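PDB 2HPS: coelenterazine-binding protein with bound coelenterazine from Renilla muelleri, which binds the luciferin coelenterazine and probably makes it available to luciferase and oxygen only when calcium is bound. Local coordinates for residues Ile106-Asp109 against Cys110-Asp114; Gly117-Ser120 against Leu121-Lys125; Lys125-Leu128 against Gln129-Pro133. One frame throughout, in Å; residues are numbered along the deposited sequence.

Contact 1 (Ile106-Asp109 against Cys110-Asp114); sequences IMYD and CIDTD. With CTZ (c2-hydroxy-coelenterazine), chain B.
Asp112 OD2 is gripped by two donors. Water 1 donates to Asp112 OD2 at 2.7 Å, and the backbone N of Gly117 supplies a second hydrogen bond. Water 1 also donates to Asp109 OD1, again at 2.7 Å, and so bridges two carboxylates. Asp109 OD1 and Asp112 OD2 stay 5.0 Å apart, and the shared water probably eases the repulsion between them. The other oxygen, Asp112 OD1, accepts from the backbone N of Asp116. Both carboxylate oxygens of Asp112 are thus held from the loop that follows.

The Asp112 side chain sets out anti to its own N (chi1 -177°), which brings it beside the Tyr108 ring. There CE2 of Tyr108 lies 3.8 Å from Asp112 OD2. The approach is oblique, with the ring and carboxylate planes 66° apart. Water 1 sits at the ring edge, in its plane. Tyr108 OH is hydrogen-bonded to the backbone O of Ile155, and this ties the ring to the strand of the paired EF-hand.

The backbone closes the last turn of helix 102-111 with regular i to i+4 bonds. Asp112 N reaches Tyr108 O at 2.9 Å, and Ile111 N reaches Met107 O. Asp112 then leaves helical geometry as the centre of an inverse gamma turn.

Another side of this helix faces the ligand. Ile111 CD1 lies 3.9 Å from coelenterazine C30, in the benzyl ring. The selenium of Met107, a selenomethionine, lies 4.0 Å from coelenterazine C12, in the hydroxybenzyl ring. Asp112 and Asp114 probably bind calcium, as in a near-identical protein, though no metal is bound here. The arrangement is that of an entering EF-hand helix running into its calcium-binding loop.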
# COMPACT_ATOMS: atom_id res chain seq x y z
N ILE A 106 -0.56 2.38 -10.00
CA ILE A 106 0.38 3.49 -10.17
C ILE A 106 1.74 3.14 -9.56
O ILE A 106 2.78 3.30 -10.22
CB ILE A 106 -0.17 4.82 -9.59
CG1 ILE A 106 -1.35 5.29 -10.44
CG2 ILE A 106 0.95 5.90 -9.49
CD1 ILE A 106 -1.95 6.61 -9.96
N MSE A 107 1.73 2.61 -8.33
CA MSE A 107 2.97 2.18 -7.70
C MSE A 107 3.66 1.09 -8.49
O MSE A 107 4.87 1.14 -8.67
CB MSE A 107 2.74 1.74 -6.26
CG MSE A 107 2.18 2.87 -5.44
SE MSE A 107 1.94 2.34 -3.57
CE MSE A 107 3.32 2.04 -3.19
N TYR A 108 2.90 0.11 -8.99
CA TYR A 108 3.52 -0.95 -9.79
C TYR A 108 4.24 -0.37 -11.00
O TYR A 108 5.39 -0.76 -11.29
CB TYR A 108 2.50 -2.04 -10.20
CG TYR A 108 3.19 -3.20 -10.89
CD1 TYR A 108 3.67 -4.28 -10.16
CD2 TYR A 108 3.43 -3.17 -12.27
CE1 TYR A 108 4.34 -5.34 -10.78
CE2 TYR A 108 4.11 -4.22 -12.91
CZ TYR A 108 4.55 -5.30 -12.16
OH TYR A 108 5.23 -6.34 -12.77
N ASP A 109 3.58 0.54 -11.73
CA ASP A 109 4.22 1.20 -12.88
C ASP A 109 5.54 1.86 -12.49
O ASP A 109 6.50 1.83 -13.26
CB ASP A 109 3.30 2.25 -13.47
CG ASP A 109 2.20 1.66 -14.34
OD1 ASP A 109 2.22 0.43 -14.56
OD2 ASP A 109 1.34 2.43 -14.81
N CYS A 110 5.58 2.47 -11.30
CA CYS A 110 6.80 3.12 -10.81
C CYS A 110 7.93 2.12 -10.56
O CYS A 110 9.11 2.42 -10.80
CB CYS A 110 6.50 3.95 -9.57
SG CYS A 110 5.46 5.39 -9.90
N ILE A 111 7.59 0.91 -10.11
CA ILE A 111 8.61 -0.14 -9.92
C ILE A 111 9.12 -0.66 -11.28
O ILE A 111 10.32 -0.95 -11.45
CB ILE A 111 8.06 -1.34 -9.12
CG1 ILE A 111 7.39 -0.88 -7.82
CG2 ILE A 111 9.18 -2.34 -8.81
CD1 ILE A 111 6.64 -2.01 -7.08
N ASP A 112 8.17 -0.79 -12.20
CA ASP A 112 8.35 -1.46 -13.50
C ASP A 112 9.09 -0.54 -14.47
O ASP A 112 8.47 0.13 -15.28
CB ASP A 112 6.96 -1.82 -14.05
CG ASP A 112 6.99 -2.59 -15.37
OD1 ASP A 112 8.08 -2.98 -15.84
OD2 ASP A 112 5.88 -2.78 -15.90
N THR A 113 10.42 -0.53 -14.36
CA THR A 113 11.25 0.44 -15.09
C THR A 113 11.23 0.25 -16.60
O THR A 113 11.32 1.23 -17.35
CB THR A 113 12.71 0.50 -14.57
OG1 THR A 113 13.38 -0.73 -14.83
CG2 THR A 113 12.73 0.77 -13.08
N ASP A 114 11.11 -1.00 -17.05
CA ASP A 114 11.05 -1.29 -18.48
C ASP A 114 9.64 -1.11 -19.02
O ASP A 114 9.43 -1.12 -20.24
CB ASP A 114 11.55 -2.70 -18.77
CG ASP A 114 12.99 -2.90 -18.35
OD1 ASP A 114 13.86 -2.12 -18.82
OD2 ASP A 114 13.25 -3.83 -17.55
N1 CTZ B . 3.77 0.71 0.85
C2 CTZ B . 4.16 1.85 1.48
C3 CTZ B . 5.03 1.35 2.55
N4 CTZ B . 5.12 0.02 2.51
C5 CTZ B . 5.79 -0.85 3.29
C6 CTZ B . 5.67 -2.22 3.03
N7 CTZ B . 4.91 -2.66 2.00
C8 CTZ B . 4.24 -1.81 1.19
C9 CTZ B . 4.34 -0.37 1.48
C10 CTZ B . 3.76 3.26 1.12
C11 CTZ B . 2.27 3.35 1.32
C12 CTZ B . 1.44 3.52 0.22
C13 CTZ B . 0.06 3.59 0.37
C14 CTZ B . -0.48 3.49 1.65
C15 CTZ B . 0.35 3.31 2.77
C16 CTZ B . 1.73 3.24 2.61
O17 CTZ B . -1.83 3.56 1.80
O18 CTZ B . 5.63 2.07 3.43
C19 CTZ B . 6.42 -3.18 3.86
C20 CTZ B . 6.62 -2.97 5.22
C21 CTZ B . 7.35 -3.90 5.97
C22 CTZ B . 7.89 -5.03 5.35
C23 CTZ B . 7.71 -5.24 4.00
C24 CTZ B . 6.98 -4.32 3.24
O25 CTZ B . 8.60 -5.91 6.11
C26 CTZ B . 3.36 -2.28 0.05
C27 CTZ B . 4.22 -2.48 -1.18
C28 CTZ B . 4.07 -1.67 -2.31
C29 CTZ B . 4.89 -1.90 -3.42
C30 CTZ B . 5.85 -2.92 -3.38
C31 CTZ B . 5.98 -3.74 -2.26
C32 CTZ B . 5.15 -3.52 -1.15
O HOH W 1 3.43 -1.75 -15.71

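Contact 2 (Gly117-Ser120 against Leu121-Lys125); sequences GYVS and LPEFK. With CTZ (c2-hydroxy-coelenterazine), chain B.
Ser120 and Glu123 form a capping box at the start of the exiting EF-hand helix. Ser120 N donates to Glu123 OE1 at 2.8 Å, with an N-H...O angle of 166°. The bond uses the OE1 lone pair that faces away from OE2. In return, Glu123 N makes a weak bond to Ser120 OG, 3.3 Å long. Ser120 OG can do this because it stands between its own N and carbonyl carbon (chi1 66°). Phe124 N closes the first turn on Ser120 O at 3.0 Å.

The chain turns sharply here, with strand 118-120 and helix 121-125 at 85° to each other. Outside the box, Glu123 OE2 is hydrogen-bonded to Thr113 OG1, so both carboxylate oxygens have partners. Tyr118 and Glu123 are probable calcium ligands, as in a near-identical protein. Without metal, Glu123 is held by the cap and by Thr113. A backbone pairing of Val119 with Ile155 joins this strand to the partner EF-hand.

Phe124 carries the contact to the ligand. Val119 CG2 sits at its ring edge, 4.4 Å from Phe124 CD1. Phe144 also meets this ring edge-to-face. Phe124 CZ approaches coelenterazine C31 obliquely, at 3.4 Å.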
# COMPACT_ATOMS: atom_id res chain seq x y z
N GLY A 117 5.52 -5.03 -17.57
CA GLY A 117 4.60 -5.84 -16.78
C GLY A 117 5.29 -6.90 -15.92
O GLY A 117 4.65 -7.87 -15.50
N TYR A 118 6.59 -6.70 -15.70
CA TYR A 118 7.40 -7.51 -14.76
C TYR A 118 8.31 -6.64 -13.92
O TYR A 118 8.81 -5.63 -14.40
CB TYR A 118 8.28 -8.52 -15.50
CG TYR A 118 7.49 -9.52 -16.28
CD1 TYR A 118 6.96 -10.66 -15.67
CD2 TYR A 118 7.24 -9.31 -17.64
CE1 TYR A 118 6.21 -11.58 -16.42
CE2 TYR A 118 6.50 -10.21 -18.38
CZ TYR A 118 5.98 -11.34 -17.77
OH TYR A 118 5.24 -12.22 -18.54
N VAL A 119 8.53 -7.05 -12.68
CA VAL A 119 9.49 -6.36 -11.81
C VAL A 119 10.46 -7.36 -11.17
O VAL A 119 10.04 -8.41 -10.68
CB VAL A 119 8.79 -5.46 -10.72
CG1 VAL A 119 7.90 -4.39 -11.36
CG2 VAL A 119 7.98 -6.28 -9.72
N SER A 120 11.75 -7.05 -11.20
CA SER A 120 12.77 -7.90 -10.61
C SER A 120 13.01 -7.52 -9.15
O SER A 120 12.53 -6.47 -8.68
CB SER A 120 14.09 -7.71 -11.36
OG SER A 120 14.57 -6.37 -11.13
N LEU A 121 13.80 -8.34 -8.46
CA LEU A 121 14.18 -8.00 -7.09
C LEU A 121 14.89 -6.64 -6.98
O LEU A 121 14.48 -5.83 -6.15
CB LEU A 121 14.99 -9.13 -6.43
CG LEU A 121 15.57 -8.82 -5.05
CD1 LEU A 121 14.49 -8.54 -4.01
CD2 LEU A 121 16.45 -10.02 -4.61
N PRO A 122 15.96 -6.39 -7.77
CA PRO A 122 16.58 -5.06 -7.68
C PRO A 122 15.59 -3.90 -7.82
O PRO A 122 15.65 -2.94 -7.06
CB PRO A 122 17.58 -5.07 -8.84
CG PRO A 122 17.99 -6.51 -8.94
CD PRO A 122 16.70 -7.27 -8.71
N GLU A 123 14.68 -4.01 -8.78
CA GLU A 123 13.67 -2.95 -9.00
C GLU A 123 12.76 -2.75 -7.78
O GLU A 123 12.54 -1.62 -7.31
CB GLU A 123 12.80 -3.30 -10.20
CG GLU A 123 13.49 -3.05 -11.52
CD GLU A 123 12.66 -3.51 -12.70
OE1 GLU A 123 12.17 -4.66 -12.69
OE2 GLU A 123 12.50 -2.71 -13.64
N PHE A 124 12.24 -3.87 -7.31
CA PHE A 124 11.29 -3.94 -6.20
C PHE A 124 11.95 -3.43 -4.91
O PHE A 124 11.39 -2.60 -4.21
CB PHE A 124 10.89 -5.39 -6.07
CG PHE A 124 9.89 -5.69 -5.00
CD1 PHE A 124 8.54 -5.91 -5.33
CD2 PHE A 124 10.29 -5.83 -3.67
CE1 PHE A 124 7.61 -6.24 -4.32
CE2 PHE A 124 9.37 -6.15 -2.67
CZ PHE A 124 8.04 -6.37 -3.00
N LYS A 125 13.16 -3.92 -4.63
CA LYS A 125 13.90 -3.48 -3.43
C LYS A 125 14.21 -1.98 -3.44
O LYS A 125 14.04 -1.30 -2.41
CB LYS A 125 15.18 -4.31 -3.28
CG LYS A 125 16.03 -4.02 -2.04
CD LYS A 125 17.29 -4.91 -2.05
CE LYS A 125 18.27 -4.57 -0.91
NZ LYS A 125 18.94 -3.24 -1.12
N1 CTZ B . 3.77 0.71 0.85
C2 CTZ B . 4.16 1.85 1.48
C3 CTZ B . 5.03 1.35 2.55
N4 CTZ B . 5.12 0.02 2.51
C5 CTZ B . 5.79 -0.85 3.29
C6 CTZ B . 5.67 -2.22 3.03
N7 CTZ B . 4.91 -2.66 2.00
C8 CTZ B . 4.24 -1.81 1.19
C9 CTZ B . 4.34 -0.37 1.48
C10 CTZ B . 3.76 3.26 1.12
C11 CTZ B . 2.27 3.35 1.32
C12 CTZ B . 1.44 3.52 0.22
C13 CTZ B . 0.06 3.59 0.37
C14 CTZ B . -0.48 3.49 1.65
C15 CTZ B . 0.35 3.31 2.77
C16 CTZ B . 1.73 3.24 2.61
O17 CTZ B . -1.83 3.56 1.80
O18 CTZ B . 5.63 2.07 3.43
C19 CTZ B . 6.42 -3.18 3.86
C20 CTZ B . 6.62 -2.97 5.22
C21 CTZ B . 7.35 -3.90 5.97
C22 CTZ B . 7.89 -5.03 5.35
C23 CTZ B . 7.71 -5.24 4.00
C24 CTZ B . 6.98 -4.32 3.24
O25 CTZ B . 8.60 -5.91 6.11
C26 CTZ B . 3.36 -2.28 0.05
C27 CTZ B . 4.22 -2.48 -1.18
C28 CTZ B . 4.07 -1.67 -2.31
C29 CTZ B . 4.89 -1.90 -3.42
C30 CTZ B . 5.85 -2.92 -3.38
C31 CTZ B . 5.98 -3.74 -2.26
C32 CTZ B . 5.15 -3.52 -1.15

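Contact 3 (Lys125-Leu128 against Gln129-Pro133); sequences KAFL and QAVGP. With CTZ (c2-hydroxy-coelenterazine), chain B.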
# COMPACT_ATOMS: atom_id res chain seq x y z
N LYS A 125 13.16 -3.92 -4.63
CA LYS A 125 13.90 -3.48 -3.43
C LYS A 125 14.21 -1.98 -3.44
O LYS A 125 14.04 -1.30 -2.41
CB LYS A 125 15.18 -4.31 -3.28
CG LYS A 125 16.03 -4.02 -2.04
CD LYS A 125 17.29 -4.91 -2.05
CE LYS A 125 18.27 -4.57 -0.91
NZ LYS A 125 18.94 -3.24 -1.12
N ALA A 126 14.63 -1.45 -4.59
CA ALA A 126 14.94 -0.01 -4.72
C ALA A 126 13.69 0.83 -4.44
O ALA A 126 13.76 1.85 -3.73
CB ALA A 126 15.50 0.31 -6.10
N PHE A 127 12.56 0.39 -4.99
CA PHE A 127 11.30 1.10 -4.79
C PHE A 127 10.84 1.04 -3.33
O PHE A 127 10.53 2.06 -2.70
CB PHE A 127 10.21 0.59 -5.73
CG PHE A 127 8.87 1.25 -5.50
CD1 PHE A 127 8.53 2.41 -6.18
CD2 PHE A 127 7.97 0.72 -4.58
CE1 PHE A 127 7.31 3.03 -5.95
CE2 PHE A 127 6.74 1.33 -4.35
CZ PHE A 127 6.42 2.49 -5.03
N LEU A 128 10.81 -0.16 -2.77
CA LEU A 128 10.33 -0.35 -1.42
C LEU A 128 11.19 0.39 -0.39
O LEU A 128 10.66 0.97 0.56
CB LEU A 128 10.25 -1.85 -1.09
CG LEU A 128 9.67 -2.15 0.28
CD1 LEU A 128 8.28 -1.51 0.45
CD2 LEU A 128 9.60 -3.67 0.45
N GLN A 129 12.50 0.40 -0.59
CA GLN A 129 13.40 1.11 0.33
C GLN A 129 13.42 2.62 0.11
O GLN A 129 13.91 3.37 0.97
CB GLN A 129 14.79 0.51 0.29
CG GLN A 129 14.80 -0.92 0.86
CD GLN A 129 16.19 -1.50 0.91
OE1 GLN A 129 16.95 -1.35 -0.04
NE2 GLN A 129 16.53 -2.14 2.03
N ALA A 130 12.92 3.08 -1.03
CA ALA A 130 12.71 4.51 -1.23
C ALA A 130 11.47 4.97 -0.48
O ALA A 130 11.51 5.99 0.22
CB ALA A 130 12.62 4.85 -2.72
N VAL A 131 10.37 4.23 -0.59
CA VAL A 131 9.16 4.62 0.14
C VAL A 131 9.34 4.37 1.62
O VAL A 131 8.83 5.13 2.45
CB VAL A 131 7.84 3.98 -0.41
CG1 VAL A 131 7.72 4.23 -1.92
CG2 VAL A 131 7.77 2.51 -0.10
N GLY A 132 10.12 3.34 1.95
CA GLY A 132 10.38 2.95 3.34
C GLY A 132 11.86 2.75 3.62
O GLY A 132 12.34 1.62 3.74
N PRO A 133 12.61 3.85 3.72
CA PRO A 133 14.07 3.79 3.94
C PRO A 133 14.48 3.17 5.27
O PRO A 133 15.65 2.80 5.46
CB PRO A 133 14.52 5.26 3.86
CG PRO A 133 13.25 6.08 4.03
CD PRO A 133 12.09 5.23 3.61
N1 CTZ B . 3.77 0.71 0.85
C2 CTZ B . 4.16 1.85 1.48
C3 CTZ B . 5.03 1.35 2.55
N4 CTZ B . 5.12 0.02 2.51
C5 CTZ B . 5.79 -0.85 3.29
C6 CTZ B . 5.67 -2.22 3.03
N7 CTZ B . 4.91 -2.66 2.00
C8 CTZ B . 4.24 -1.81 1.19
C9 CTZ B . 4.34 -0.37 1.48
C10 CTZ B . 3.76 3.26 1.12
C11 CTZ B . 2.27 3.35 1.32
C12 CTZ B . 1.44 3.52 0.22
C13 CTZ B . 0.06 3.59 0.37
C14 CTZ B . -0.48 3.49 1.65
C15 CTZ B . 0.35 3.31 2.77
C16 CTZ B . 1.73 3.24 2.61
O17 CTZ B . -1.83 3.56 1.80
O18 CTZ B . 5.63 2.07 3.43
C19 CTZ B . 6.42 -3.18 3.86
C20 CTZ B . 6.62 -2.97 5.22
C21 CTZ B . 7.35 -3.90 5.97
C22 CTZ B . 7.89 -5.03 5.35
C23 CTZ B . 7.71 -5.24 4.00
C24 CTZ B . 6.98 -4.32 3.24
O25 CTZ B . 8.60 -5.91 6.11
C26 CTZ B . 3.36 -2.28 0.05
C27 CTZ B . 4.22 -2.48 -1.18
C28 CTZ B . 4.07 -1.67 -2.31
C29 CTZ B . 4.89 -1.90 -3.42
C30 CTZ B . 5.85 -2.92 -3.38
C31 CTZ B . 5.98 -3.74 -2.26
C32 CTZ B . 5.15 -3.52 -1.15
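The backbone runs as an alpha helix until Gly132 leaves it, and Gly132 N still closes the last turn on Leu128 O at 2.8 Å. Gln129 N to Lys125 O and Val131 N to Phe127 O are sound i to i+4 bonds. Between them, Ala130 N is shared weakly by Ala126 O and Phe127 O.

On one side, Lys125 NZ donates to Gln129 OE1 at 2.9 Å. The lysine chain is extended to CE and bends only at chi4 (-70°), which turns NZ onto the amide oxygen. The donor lies 28° out of the amide carbonyl plane. Lys125 CG also passes alongside OE1. A second partner fixes both ends: Asp137 OD1 makes a salt bridge with Lys125 NZ and accepts from Gln129 NE2. NE2 also donates to Leu135 O. This polar group joins the end of the helix to the start of helix 137-147.

The ligand side is apolar. Val131 CG1 lies over one face of the Phe127 ring, offset toward the rim. This is a CH-pi contact, 4.1 Å from Val131 CG1 to the centroid of the Phe127 ring. The other methyl, Val131 CG2, packs 4.1 Å from Leu128 CD1.

All three residues also reach coelenterazine. Leu128 CD1 lies 3.7 Å from coelenterazine C6, in the central ring system, while Leu128 CD2 faces the hydroxyphenyl carbon C24. Phe127 CE2 meets coelenterazine C29, in the benzyl group, obliquely at 3.8 Å. Val131 CG2 comes to 4.0 Å from coelenterazine C3, the carbon that bears O18. The exiting EF-hand helix thus presents Phe127, Leu128 and Val131 as one wall of the coelenterazine pocket.

Overall arrangement
The three contacts follow one another along the third EF-hand: helix 102-111, its loop, strand 118-120 and helix 121-131. The centres of contacts 1 and 2 are about 9 Å apart. Those of contacts 2 and 3 are about 11 Å apart, and those of contacts 1 and 3 about 13 Å. Contacts 2 and 3 share Lys125 and helix 121-131. Contacts 1 and 3 meet where Phe127 packs on the entering helix. Strand 118-120 pairs antiparallel with strand 154-156 of the fourth EF-hand. All three contacts touch coelenterazine. The effect of calcium binding in the loop could reach the pocket through both helices, consistent with a luciferin that reacts with luciferase only when calcium is bound.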